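Local coordinates for TSC1 N-terminal domain (PDB 7A0M), which belongs to a subunit of the TSC complex that probably binds lysosomal phosphoinositides, a step linked to complex translocation and mTORC1 regulation, at residues R147-W152 and M189-A194; S204-L209 and G230-S235; L208-V213 and A248-V253; K238-F243 and Y274-F279; F338-Y341 and H346-L349. One frame throughout, in Å; residues are numbered along the deposited sequence.

Contact 1: R147-W152 and M189-A194; sequences RLLVRW and MNALNA
Leu149 reaches across from helix 142-153 and sets one methyl against Ala191 of helix 185-196. Its CD1 lies 3.6 Å from Ala191 CB. The same Leu149 CD1 is also 3.6 Å from Ala191 O, so it rests on the backbone of the second helix as well as on its side chain. Beyond it, Leu149 CD1 comes to 4.0 Å from Leu192 N. The other branch is less close: Leu149 CD2 stands 4.2 Å from Leu192 CD1. All three residues are buried and no hydrogen bond crosses the contact. The side-chain pairs are apolar, and Leu149 CD1 adds van der Waals contact with the backbone.

The first torsion of Leu149 explains the reach. Its CG lies anti to the carbonyl carbon and beside the backbone N (chi1 -79°), and the branch carrying CD1 continues extended from there. Ala191 has a single methyl, and this lets the leucine come close to the helix backbone. The CA atoms of Leu149 and Leu192 are 7.7 Å apart.

On another side of helix 142-153, Arg147 makes salt bridges to Asp97 and Asp101 of helix 89-105, and Arg151 to Asp101 and Glu154.

Helix 199-214 packs on both partners: Leu208 touches Leu149, while Ala205 and Leu209 touch Leu192. Leu148, next to Leu149, packs on helix 168-183. Helix 142-153 is thus set among helices 89-105, 168-183, 185-196 and 199-214.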
# COMPACT_ATOMS: atom_id res chain seq x y z
N ARG B 147 7.18 35.79 -31.76
CA ARG B 147 8.51 36.27 -32.12
C ARG B 147 9.58 35.64 -31.23
O ARG B 147 10.63 35.20 -31.72
CB ARG B 147 8.56 37.79 -32.02
CG ARG B 147 8.09 38.50 -33.28
CD ARG B 147 9.22 38.60 -34.29
NE ARG B 147 9.96 39.84 -34.13
CZ ARG B 147 11.25 39.99 -34.42
NH1 ARG B 147 11.95 38.95 -34.85
NH2 ARG B 147 11.84 41.16 -34.25
N LEU B 148 9.32 35.56 -29.92
CA LEU B 148 10.25 34.92 -29.02
C LEU B 148 10.33 33.42 -29.27
O LEU B 148 11.42 32.83 -29.23
CB LEU B 148 9.84 35.19 -27.57
CG LEU B 148 9.88 36.64 -27.08
CD1 LEU B 148 9.46 36.71 -25.63
CD2 LEU B 148 11.27 37.22 -27.27
N LEU B 149 9.19 32.78 -29.53
CA LEU B 149 9.16 31.33 -29.74
C LEU B 149 9.96 30.93 -30.97
O LEU B 149 10.81 30.03 -30.90
CB LEU B 149 7.72 30.84 -29.85
CG LEU B 149 6.97 30.68 -28.53
CD1 LEU B 149 5.50 30.42 -28.79
CD2 LEU B 149 7.59 29.55 -27.73
N VAL B 150 9.71 31.58 -32.10
CA VAL B 150 10.40 31.22 -33.34
C VAL B 150 11.91 31.32 -33.16
O VAL B 150 12.66 30.44 -33.59
CB VAL B 150 9.90 32.11 -34.50
CG1 VAL B 150 10.97 32.24 -35.58
CG2 VAL B 150 8.62 31.53 -35.10
N ARG B 151 12.38 32.38 -32.52
CA ARG B 151 13.81 32.51 -32.26
C ARG B 151 14.31 31.49 -31.24
O ARG B 151 15.48 31.08 -31.30
CB ARG B 151 14.10 33.94 -31.86
CG ARG B 151 13.60 34.86 -32.95
CD ARG B 151 14.70 35.67 -33.55
NE ARG B 151 14.16 36.62 -34.51
CZ ARG B 151 13.77 36.26 -35.73
NH1 ARG B 151 13.86 34.99 -36.10
NH2 ARG B 151 13.31 37.16 -36.59
N TRP B 152 13.47 31.11 -30.29
CA TRP B 152 13.88 30.12 -29.30
C TRP B 152 13.96 28.72 -29.89
O TRP B 152 14.69 27.88 -29.36
CB TRP B 152 12.92 30.14 -28.11
CG TRP B 152 13.39 29.34 -26.95
CD1 TRP B 152 14.22 29.76 -25.95
CD2 TRP B 152 13.07 27.97 -26.66
NE1 TRP B 152 14.43 28.74 -25.06
CE2 TRP B 152 13.73 27.63 -25.47
CE3 TRP B 152 12.28 27.01 -27.29
CZ2 TRP B 152 13.64 26.37 -24.90
CZ3 TRP B 152 12.18 25.75 -26.72
CH2 TRP B 152 12.86 25.44 -25.54
N MSE B 189 0.37 29.36 -23.77
CA MSE B 189 0.10 27.97 -24.12
C MSE B 189 -0.65 27.85 -25.45
O MSE B 189 -0.55 26.83 -26.12
CB MSE B 189 -0.67 27.29 -22.99
CG MSE B 189 0.16 27.15 -21.72
SE MSE B 189 -0.77 26.34 -20.21
CE MSE B 189 -1.99 27.79 -19.78
N ASN B 190 -1.39 28.89 -25.81
CA ASN B 190 -1.96 28.95 -27.16
C ASN B 190 -0.86 29.07 -28.20
O ASN B 190 -0.88 28.37 -29.23
CB ASN B 190 -2.94 30.12 -27.28
CG ASN B 190 -4.37 29.71 -27.03
OD1 ASN B 190 -5.08 30.34 -26.24
ND2 ASN B 190 -4.81 28.65 -27.69
N ALA B 191 0.11 29.95 -27.96
CA ALA B 191 1.22 30.12 -28.90
C ALA B 191 2.10 28.88 -28.94
O ALA B 191 2.63 28.53 -30.00
CB ALA B 191 2.03 31.36 -28.52
N LEU B 192 2.28 28.21 -27.80
CA LEU B 192 3.11 27.01 -27.78
C LEU B 192 2.46 25.85 -28.51
O LEU B 192 3.16 24.99 -29.05
CB LEU B 192 3.42 26.62 -26.33
CG LEU B 192 4.42 25.47 -26.14
CD1 LEU B 192 5.79 25.86 -26.65
CD2 LEU B 192 4.48 25.05 -24.68
N ASN B 193 1.12 25.82 -28.55
CA ASN B 193 0.42 24.71 -29.19
C ASN B 193 0.77 24.60 -30.67
O ASN B 193 0.80 23.49 -31.21
CB ASN B 193 -1.09 24.88 -29.01
CG ASN B 193 -1.88 23.75 -29.63
OD1 ASN B 193 -1.96 22.65 -29.08
ND2 ASN B 193 -2.48 24.01 -30.79
N ALA B 194 1.02 25.73 -31.34
CA ALA B 194 1.40 25.68 -32.75
C ALA B 194 2.70 24.92 -32.95
O ALA B 194 2.85 24.17 -33.92
CB ALA B 194 1.51 27.10 -33.30

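Contact 2: S204-L209 and G230-S235; sequences SAFSLL and GNILQS
Phe206 overlaps Ser235 with the rim of its ring. Ring atom CE2 of Phe206 is 3.6 Å from Ser235 OG and 3.9 Å from Ser235 CB. The serine lies at the ring edge, near the ring plane, and not over a face. Its hydroxyl is hydrogen-bonded to Asp239, so this buried polar atom has a partner although it borders an aromatic ring.

Ile232 takes the neighbouring position. Its CG1 lies 4.1 Å from Phe206 CE1 and approaches the ring obliquely. Phe206 and Ile232 pass alongside one another, pointing opposite ways. Ile232 ends instead against Leu209, tip to tip, with Leu209 CD2 3.7 Å from Ile232 CD1.

Phe206 CG is anti to the carbonyl carbon (chi1 -79°), which sends the ring out toward helix 228-238. Leu209 has the other setting, with CG anti to the backbone N (chi1 178°). The two side chains reach the second helix from successive turns of the first. The segment axes stay 12.7 Å apart and their directions differ by 126°, so long side chains are needed to join them. Putting an alanine at Phe206 would probably open a gap beside Ser235 and Ile232, with Ile232 CG1 losing its aromatic neighbour.

Ala248 of helix 242-255 and Val196 of helix 185-196 also touch Phe206. Leu192 of helix 185-196 adjoins Leu209. Consecutive helices joined by apolar side chains in this way are consistent with an alpha-solenoid of the HEAT-repeat kind.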
# COMPACT_ATOMS: atom_id res chain seq x y z
N SER B 204 11.33 20.21 -28.22
CA SER B 204 11.68 21.49 -27.61
C SER B 204 10.46 22.15 -26.98
O SER B 204 10.56 22.74 -25.90
CB SER B 204 12.31 22.41 -28.66
OG SER B 204 13.58 21.93 -29.06
N ALA B 205 9.30 22.07 -27.64
CA ALA B 205 8.09 22.67 -27.10
C ALA B 205 7.70 22.03 -25.77
O ALA B 205 7.32 22.74 -24.82
CB ALA B 205 6.94 22.54 -28.11
N PHE B 206 7.77 20.70 -25.67
CA PHE B 206 7.45 20.04 -24.41
C PHE B 206 8.47 20.39 -23.33
O PHE B 206 8.11 20.51 -22.15
CB PHE B 206 7.39 18.52 -24.62
CG PHE B 206 6.10 18.05 -25.24
CD1 PHE B 206 4.98 18.85 -25.23
CD2 PHE B 206 6.03 16.81 -25.84
CE1 PHE B 206 3.79 18.42 -25.80
CE2 PHE B 206 4.85 16.37 -26.42
CZ PHE B 206 3.73 17.18 -26.39
N SER B 207 9.74 20.55 -23.71
CA SER B 207 10.75 20.98 -22.75
C SER B 207 10.45 22.38 -22.23
O SER B 207 10.56 22.63 -21.02
CB SER B 207 12.14 20.92 -23.39
OG SER B 207 12.48 19.60 -23.75
N LEU B 208 10.09 23.30 -23.12
CA LEU B 208 9.75 24.65 -22.69
C LEU B 208 8.51 24.66 -21.82
O LEU B 208 8.40 25.47 -20.88
CB LEU B 208 9.56 25.55 -23.92
CG LEU B 208 9.24 27.02 -23.65
CD1 LEU B 208 10.39 27.70 -22.93
CD2 LEU B 208 8.92 27.73 -24.95
N LEU B 209 7.54 23.78 -22.11
CA LEU B 209 6.36 23.68 -21.27
C LEU B 209 6.72 23.26 -19.85
O LEU B 209 6.20 23.80 -18.87
CB LEU B 209 5.36 22.70 -21.88
CG LEU B 209 4.08 22.46 -21.07
CD1 LEU B 209 3.35 23.77 -20.81
CD2 LEU B 209 3.17 21.47 -21.80
N GLY B 230 -5.15 18.74 -24.99
CA GLY B 230 -5.53 17.63 -25.85
C GLY B 230 -4.39 17.12 -26.71
O GLY B 230 -4.32 15.93 -27.01
N ASN B 231 -3.49 18.01 -27.13
CA ASN B 231 -2.37 17.59 -27.96
C ASN B 231 -1.27 16.92 -27.14
O ASN B 231 -0.52 16.10 -27.69
CB ASN B 231 -1.80 18.79 -28.73
CG ASN B 231 -2.66 19.17 -29.92
OD1 ASN B 231 -3.21 18.31 -30.60
ND2 ASN B 231 -2.79 20.47 -30.16
N ILE B 232 -1.15 17.25 -25.86
CA ILE B 232 -0.29 16.48 -24.97
C ILE B 232 -0.76 15.04 -24.90
O ILE B 232 0.02 14.09 -25.05
CB ILE B 232 -0.24 17.13 -23.57
CG1 ILE B 232 0.36 18.53 -23.64
CG2 ILE B 232 0.55 16.25 -22.61
CD1 ILE B 232 0.15 19.35 -22.39
N LEU B 233 -2.07 14.85 -24.67
CA LEU B 233 -2.63 13.50 -24.64
C LEU B 233 -2.52 12.83 -26.00
O LEU B 233 -2.32 11.61 -26.09
CB LEU B 233 -4.09 13.56 -24.19
CG LEU B 233 -4.36 14.24 -22.85
CD1 LEU B 233 -5.81 14.05 -22.42
CD2 LEU B 233 -3.41 13.74 -21.77
N GLN B 234 -2.65 13.61 -27.08
CA GLN B 234 -2.55 13.04 -28.42
C GLN B 234 -1.15 12.53 -28.70
O GLN B 234 -0.98 11.48 -29.33
CB GLN B 234 -2.98 14.09 -29.45
CG GLN B 234 -3.14 13.55 -30.86
CD GLN B 234 -4.16 14.34 -31.66
OE1 GLN B 234 -4.41 14.04 -32.82
NE2 GLN B 234 -4.78 15.33 -31.02
N SER B 235 -0.13 13.27 -28.26
CA SER B 235 1.24 12.78 -28.38
C SER B 235 1.44 11.50 -27.58
O SER B 235 2.11 10.56 -28.03
CB SER B 235 2.23 13.85 -27.93
OG SER B 235 3.56 13.37 -27.96

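Contact 3: L208-V213 and A248-V253; sequences LLCAFV and ALIALV
No ring face or edge lies where Leu209 and Cys210 meet Ile250 and Ala251; the contact is made by methyl groups and one sulfur. The aromatic ring of the first segment, Phe212, is used elsewhere and stacks with Phe188 of helix 185-196.

Cys210 carries much of the contact. Its SG sits 3.9 Å from Ile250 CG2 and 4.2 Å from Ala251 CB. The same Cys210 SG is 4.1 Å from Ala251 N, so the sulfur lies against the backbone as well as the side chains. With SG anti to the carbonyl carbon (chi1 -66°), the sulfur is set against Ile250 and Ala251. Ile250 presents its CG2 methyl, the branch anti to its own backbone N. Leu209 adds a second point of touch, for its CD2 lies 3.9 Å from Ala251 CB. Ala251 CB therefore meets Leu209 CD2 and Cys210 SG together. No hydrogen bond joins the two segments.

The backbones are close. The CA atoms of Cys210 and Ala251 are 5.6 Å apart, a spacing that the small side chains of both residues permit. The segment axes approach to 9.5 Å, and their directions differ by 21°, so the helices run nearly parallel.

On the far side of helix 242-255, Leu249, Leu252 and Val253 pack on Tyr326 of helix 323-333. Helix 228-238, which falls between the two helices in the chain, touches Ala248 and Leu252 through Leu236. Two near-parallel helices with a third, differently directed helix between them in sequence are a recurrent feature of alpha-solenoids such as HEAT-repeat proteins, to which this all-helical domain probably belongs.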
# COMPACT_ATOMS: atom_id res chain seq x y z
N LEU B 208 10.09 23.30 -23.12
CA LEU B 208 9.75 24.65 -22.69
C LEU B 208 8.51 24.66 -21.82
O LEU B 208 8.40 25.47 -20.88
CB LEU B 208 9.56 25.55 -23.92
CG LEU B 208 9.24 27.02 -23.65
CD1 LEU B 208 10.39 27.70 -22.93
CD2 LEU B 208 8.92 27.73 -24.95
N LEU B 209 7.54 23.78 -22.11
CA LEU B 209 6.36 23.68 -21.27
C LEU B 209 6.72 23.26 -19.85
O LEU B 209 6.20 23.80 -18.87
CB LEU B 209 5.36 22.70 -21.88
CG LEU B 209 4.08 22.46 -21.07
CD1 LEU B 209 3.35 23.77 -20.81
CD2 LEU B 209 3.17 21.47 -21.80
N CYS B 210 7.62 22.28 -19.71
CA CYS B 210 8.08 21.87 -18.39
C CYS B 210 8.75 23.03 -17.66
O CYS B 210 8.51 23.25 -16.47
CB CYS B 210 9.04 20.68 -18.51
SG CYS B 210 8.27 19.16 -19.11
N ALA B 211 9.60 23.78 -18.37
CA ALA B 211 10.24 24.95 -17.76
C ALA B 211 9.20 26.00 -17.38
O ALA B 211 9.34 26.68 -16.36
CB ALA B 211 11.28 25.53 -18.70
N PHE B 212 8.15 26.14 -18.19
CA PHE B 212 7.11 27.11 -17.89
C PHE B 212 6.35 26.74 -16.62
O PHE B 212 6.20 27.56 -15.71
CB PHE B 212 6.14 27.22 -19.07
CG PHE B 212 5.01 28.18 -18.84
CD1 PHE B 212 5.25 29.52 -18.59
CD2 PHE B 212 3.69 27.74 -18.88
CE1 PHE B 212 4.21 30.40 -18.38
CE2 PHE B 212 2.65 28.62 -18.67
CZ PHE B 212 2.90 29.95 -18.42
N VAL B 213 5.87 25.50 -16.54
CA VAL B 213 5.15 25.05 -15.35
C VAL B 213 6.06 25.10 -14.13
O VAL B 213 5.60 25.39 -13.02
CB VAL B 213 4.58 23.64 -15.58
CG1 VAL B 213 3.83 23.15 -14.34
CG2 VAL B 213 3.66 23.63 -16.79
N ALA B 248 6.23 14.38 -22.86
CA ALA B 248 4.80 14.66 -22.73
C ALA B 248 4.25 14.15 -21.41
O ALA B 248 3.40 14.79 -20.79
CB ALA B 248 4.04 14.04 -23.90
N LEU B 249 4.74 12.99 -20.95
CA LEU B 249 4.24 12.44 -19.69
C LEU B 249 4.69 13.28 -18.51
O LEU B 249 3.92 13.49 -17.56
CB LEU B 249 4.71 10.99 -19.54
CG LEU B 249 3.99 10.19 -18.45
CD1 LEU B 249 2.50 10.10 -18.76
CD2 LEU B 249 4.60 8.80 -18.31
N ILE B 250 5.93 13.78 -18.54
CA ILE B 250 6.41 14.65 -17.47
C ILE B 250 5.56 15.92 -17.41
O ILE B 250 5.18 16.38 -16.33
CB ILE B 250 7.90 14.98 -17.67
CG1 ILE B 250 8.75 13.73 -17.45
CG2 ILE B 250 8.34 16.09 -16.72
CD1 ILE B 250 10.23 13.94 -17.71
N ALA B 251 5.25 16.50 -18.58
CA ALA B 251 4.39 17.68 -18.60
C ALA B 251 3.01 17.37 -18.05
O ALA B 251 2.45 18.16 -17.28
CB ALA B 251 4.29 18.22 -20.03
N LEU B 252 2.44 16.22 -18.42
CA LEU B 252 1.12 15.85 -17.93
C LEU B 252 1.13 15.66 -16.41
O LEU B 252 0.21 16.11 -15.72
CB LEU B 252 0.64 14.57 -18.62
CG LEU B 252 -0.75 14.07 -18.19
CD1 LEU B 252 -1.82 15.10 -18.52
CD2 LEU B 252 -1.07 12.73 -18.85
N VAL B 253 2.16 14.99 -15.88
CA VAL B 253 2.23 14.75 -14.44
C VAL B 253 2.34 16.07 -13.68
O VAL B 253 1.79 16.21 -12.59
CB VAL B 253 3.41 13.81 -14.13
CG1 VAL B 253 3.65 13.73 -12.63
CG2 VAL B 253 3.14 12.42 -14.69

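Contact 4: K238-F243 and Y274-F279; sequences KDESTF and YARLLF
Arg276 leaves its helix with CG anti to the backbone N (chi1 -176°) and runs extended from CG to NE, which carries the guanidinium to the carbonyl of Asp239. Both terminal nitrogens point at that one oxygen. Arg276 NH2 donates to Asp239 O over 2.8 Å, with an N-H...O angle of 144°. A second, weak bond runs from Arg276 NH1 to Asp239 O at 3.1 Å. The oxygen lies at the guanidinium edge, a little tilted from its plane. Seen from the peptide, NH2 stands above the carbonyl plane, 49° out of it, and not on a lone pair.

Asp239 is the residue where the chain leaves helix 228-238. Arg276 NH1 also bonds to Leu236 O, so the arginine binds carbonyls at this helix end, whose dipole would probably favour its positive charge. A leucine at Arg276 would be likely to leave the carbonyls of Asp239 and Leu236 without these donors and the helix end without a nearby positive charge. Glu240 is near, its OE2 5.6 Å from Arg276 NH2, but it is salt-bridged to Lys308. The Asp239 carboxylate, bonded to Ser235, is salt-bridged to Arg202 and accepts from Val309 N.

After the turn, Ser241 caps helix 242-255, accepting weakly from Phe243 N. Leu277 packs against Val245 and Leu249 of that helix. Helix 267-278 therefore touches helix 242-255 through Leu277, helix 323-333 through Tyr274, and helix 357-373 through Ala275.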
# COMPACT_ATOMS: atom_id res chain seq x y z
N LYS B 238 -0.11 8.60 -29.66
CA LYS B 238 0.27 8.33 -31.05
C LYS B 238 1.77 8.34 -31.29
O LYS B 238 2.26 7.51 -32.06
CB LYS B 238 -0.39 9.36 -31.98
CG LYS B 238 -1.91 9.34 -31.95
CD LYS B 238 -2.48 10.47 -32.79
CE LYS B 238 -4.00 10.49 -32.74
NZ LYS B 238 -4.56 11.40 -33.77
N ASP B 239 2.51 9.27 -30.69
CA ASP B 239 3.95 9.35 -30.94
C ASP B 239 4.64 8.05 -30.55
O ASP B 239 4.23 7.36 -29.60
CB ASP B 239 4.57 10.53 -30.20
CG ASP B 239 4.23 11.86 -30.84
OD1 ASP B 239 3.92 11.87 -32.05
OD2 ASP B 239 4.28 12.89 -30.14
N GLU B 240 5.70 7.72 -31.28
CA GLU B 240 6.38 6.44 -31.12
C GLU B 240 7.81 6.58 -30.61
O GLU B 240 8.48 5.56 -30.44
CB GLU B 240 6.37 5.68 -32.46
CG GLU B 240 4.97 5.45 -33.01
CD GLU B 240 4.97 4.77 -34.36
OE1 GLU B 240 6.07 4.54 -34.91
OE2 GLU B 240 3.87 4.47 -34.87
N SER B 241 8.28 7.79 -30.37
CA SER B 241 9.59 8.01 -29.77
C SER B 241 9.47 7.94 -28.25
O SER B 241 8.65 8.64 -27.65
CB SER B 241 10.16 9.37 -30.19
OG SER B 241 11.34 9.67 -29.46
N THR B 242 10.28 7.07 -27.64
CA THR B 242 10.28 6.96 -26.18
C THR B 242 10.62 8.30 -25.53
O THR B 242 10.07 8.64 -24.48
CB THR B 242 11.27 5.88 -25.74
OG1 THR B 242 11.04 4.68 -26.49
CG2 THR B 242 11.10 5.58 -24.25
N PHE B 243 11.53 9.06 -26.14
CA PHE B 243 11.92 10.35 -25.58
C PHE B 243 10.77 11.36 -25.64
O PHE B 243 10.52 12.08 -24.66
CB PHE B 243 13.14 10.89 -26.33
CG PHE B 243 13.72 12.14 -25.73
CD1 PHE B 243 14.56 12.08 -24.64
CD2 PHE B 243 13.44 13.38 -26.29
CE1 PHE B 243 15.10 13.23 -24.09
CE2 PHE B 243 13.97 14.53 -25.75
CZ PHE B 243 14.80 14.46 -24.65
N TYR B 274 -2.02 5.15 -19.83
CA TYR B 274 -1.25 4.32 -18.91
C TYR B 274 -1.08 2.90 -19.45
O TYR B 274 0.01 2.32 -19.38
CB TYR B 274 -1.91 4.29 -17.53
CG TYR B 274 -1.42 3.16 -16.65
CD1 TYR B 274 -0.23 3.27 -15.95
CD2 TYR B 274 -2.15 1.98 -16.53
CE1 TYR B 274 0.22 2.25 -15.14
CE2 TYR B 274 -1.70 0.95 -15.72
CZ TYR B 274 -0.52 1.09 -15.04
OH TYR B 274 -0.07 0.06 -14.23
N ALA B 275 -2.16 2.33 -20.00
CA ALA B 275 -2.09 0.97 -20.52
C ALA B 275 -1.15 0.88 -21.72
O ALA B 275 -0.43 -0.10 -21.88
CB ALA B 275 -3.49 0.47 -20.89
N ARG B 276 -1.16 1.91 -22.58
CA ARG B 276 -0.27 1.91 -23.73
C ARG B 276 1.19 1.96 -23.29
O ARG B 276 2.03 1.20 -23.78
CB ARG B 276 -0.58 3.08 -24.66
CG ARG B 276 0.26 3.07 -25.92
CD ARG B 276 0.44 4.46 -26.52
NE ARG B 276 1.15 4.40 -27.79
CZ ARG B 276 1.80 5.42 -28.34
NH1 ARG B 276 1.85 6.59 -27.71
NH2 ARG B 276 2.41 5.28 -29.50
N LEU B 277 1.51 2.87 -22.37
CA LEU B 277 2.89 3.00 -21.90
C LEU B 277 3.32 1.79 -21.08
O LEU B 277 4.51 1.47 -21.02
CB LEU B 277 3.04 4.28 -21.09
CG LEU B 277 2.56 5.56 -21.78
CD1 LEU B 277 2.95 6.80 -20.98
CD2 LEU B 277 3.08 5.64 -23.20
N LEU B 278 2.36 1.11 -20.44
CA LEU B 278 2.69 -0.10 -19.69
C LEU B 278 3.23 -1.20 -20.60
O LEU B 278 4.03 -2.03 -20.16
CB LEU B 278 1.46 -0.59 -18.92
CG LEU B 278 1.68 -1.65 -17.85
CD1 LEU B 278 2.58 -1.11 -16.74
CD2 LEU B 278 0.34 -2.11 -17.27
N PHE B 279 2.81 -1.22 -21.86
CA PHE B 279 3.27 -2.20 -22.85
C PHE B 279 4.15 -1.55 -23.90
O PHE B 279 4.08 -1.88 -25.09
CB PHE B 279 2.09 -2.90 -23.52
CG PHE B 279 1.43 -3.94 -22.67
CD1 PHE B 279 0.77 -3.59 -21.50
CD2 PHE B 279 1.47 -5.27 -23.03
CE1 PHE B 279 0.17 -4.55 -20.72
CE2 PHE B 279 0.86 -6.24 -22.26
CZ PHE B 279 0.21 -5.88 -21.10

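Contact 5: F338-Y341 and H346-L349; sequences FVDY and HNYL
Asp340 approaches Asn347 and Tyr348 without bonding to either. Asp340 OD2 is 4.3 Å from Asn347 ND2 and 4.5 Å from Tyr348 OH. Its other oxygen, OD1, is salt-bridged to Arg343 on the same helix, while Asn347 OD1 is hydrogen-bonded to Lys344.

Tyr341 follows and makes the main touch, a T-shaped pair with Tyr348. Its edge points at one face of the Tyr348 ring. The centroids are 5.0 Å apart and the planes meet at 72°. Tyr341 CD1 is the leading atom, 3.4 Å from Tyr348 CD1 and offset toward the rim of that ring.

The pair joins the end of helix 335-343 to the loop that follows it. The chain turns back through a short 3-10 segment, which brings Tyr348 alongside the helix it has just left.

Tyr341 CG is anti to the backbone N (chi1 175°), directing the ring toward helix 267-278, where its OH is hydrogen-bonded to Asn272. With CG anti to the carbonyl carbon (chi1 -65°), the Tyr348 ring is laid against the helix, its CE1 3.9 Å from Tyr341 CA. Pro268 and Phe271 of helix 267-278 also touch Tyr348.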
# COMPACT_ATOMS: atom_id res chain seq x y z
N PHE B 338 -9.31 4.27 -11.02
CA PHE B 338 -8.11 3.72 -11.63
C PHE B 338 -8.04 2.21 -11.46
O PHE B 338 -7.80 1.48 -12.43
CB PHE B 338 -6.86 4.39 -11.04
CG PHE B 338 -5.60 4.08 -11.78
CD1 PHE B 338 -5.63 3.72 -13.12
CD2 PHE B 338 -4.37 4.13 -11.14
CE1 PHE B 338 -4.46 3.43 -13.81
CE2 PHE B 338 -3.20 3.84 -11.81
CZ PHE B 338 -3.24 3.49 -13.15
N VAL B 339 -8.24 1.73 -10.23
CA VAL B 339 -8.17 0.29 -10.00
C VAL B 339 -9.35 -0.42 -10.66
O VAL B 339 -9.25 -1.60 -11.01
CB VAL B 339 -8.10 -0.02 -8.49
CG1 VAL B 339 -6.94 0.73 -7.85
CG2 VAL B 339 -9.41 0.31 -7.80
N ASP B 340 -10.47 0.28 -10.85
CA ASP B 340 -11.58 -0.30 -11.59
C ASP B 340 -11.25 -0.45 -13.07
O ASP B 340 -11.72 -1.39 -13.72
CB ASP B 340 -12.84 0.54 -11.41
CG ASP B 340 -14.08 -0.15 -11.96
OD1 ASP B 340 -14.60 -1.07 -11.29
OD2 ASP B 340 -14.54 0.23 -13.06
N TYR B 341 -10.47 0.48 -13.63
CA TYR B 341 -10.00 0.32 -15.00
C TYR B 341 -9.10 -0.91 -15.12
O TYR B 341 -9.23 -1.69 -16.07
CB TYR B 341 -9.26 1.58 -15.46
CG TYR B 341 -8.63 1.47 -16.83
CD1 TYR B 341 -9.37 1.69 -17.98
CD2 TYR B 341 -7.29 1.14 -16.97
CE1 TYR B 341 -8.80 1.59 -19.23
CE2 TYR B 341 -6.71 1.04 -18.23
CZ TYR B 341 -7.47 1.27 -19.35
OH TYR B 341 -6.90 1.17 -20.60
N HIS B 346 -12.72 -4.04 -19.82
CA HIS B 346 -13.86 -4.26 -20.70
C HIS B 346 -14.73 -3.01 -20.78
O HIS B 346 -15.15 -2.61 -21.87
CB HIS B 346 -14.68 -5.45 -20.21
CG HIS B 346 -13.87 -6.69 -19.97
ND1 HIS B 346 -12.88 -6.77 -19.02
CD2 HIS B 346 -13.93 -7.92 -20.55
CE1 HIS B 346 -12.35 -7.98 -19.04
NE2 HIS B 346 -12.97 -8.69 -19.95
N ASN B 347 -14.97 -2.36 -19.64
CA ASN B 347 -15.84 -1.19 -19.57
C ASN B 347 -15.31 -0.00 -20.37
O ASN B 347 -16.04 0.99 -20.52
CB ASN B 347 -16.03 -0.77 -18.11
CG ASN B 347 -17.00 -1.67 -17.37
OD1 ASN B 347 -17.57 -2.60 -17.95
ND2 ASN B 347 -17.18 -1.42 -16.08
N TYR B 348 -14.09 -0.06 -20.89
CA TYR B 348 -13.49 1.08 -21.57
C TYR B 348 -13.06 0.80 -23.00
O TYR B 348 -12.90 1.76 -23.77
CB TYR B 348 -12.26 1.58 -20.80
CG TYR B 348 -12.56 2.15 -19.43
CD1 TYR B 348 -12.69 1.31 -18.32
CD2 TYR B 348 -12.69 3.52 -19.23
CE1 TYR B 348 -12.96 1.83 -17.07
CE2 TYR B 348 -12.95 4.04 -17.98
CZ TYR B 348 -13.09 3.19 -16.90
OH TYR B 348 -13.35 3.70 -15.65
N LEU B 349 -12.87 -0.46 -23.39
CA LEU B 349 -12.28 -0.78 -24.68
C LEU B 349 -13.27 -1.56 -25.54
O LEU B 349 -13.89 -2.52 -25.05
CB LEU B 349 -11.00 -1.61 -24.49
CG LEU B 349 -9.87 -0.93 -23.72
CD1 LEU B 349 -8.74 -1.92 -23.46
CD2 LEU B 349 -9.37 0.28 -24.48

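How the contacts relate
Along the chain, contact 1 closes before contact 2 opens, and contact 5 comes last. Contacts 2 and 3 both start from helix 199-214, share Leu208 and Leu209, and have centres about 7 Å apart. Contacts 3 and 4 alternate along the chain and both use helix 242-255. Contact 1 touches contact 3 by packing, and contact 2 also by a probable hydrogen bond between Asn193 OD1 and Asn231 ND2, 2.6 Å apart. Contact 4 touches contact 5 through Ala275 CB and Tyr341 OH, 3.5 Å apart. Contacts 1 and 5 are furthest separated, with centres about 37 Å apart. Neighbouring contacts thus link helices from 142-153 to 335-343 into one elongated, continuously packed body.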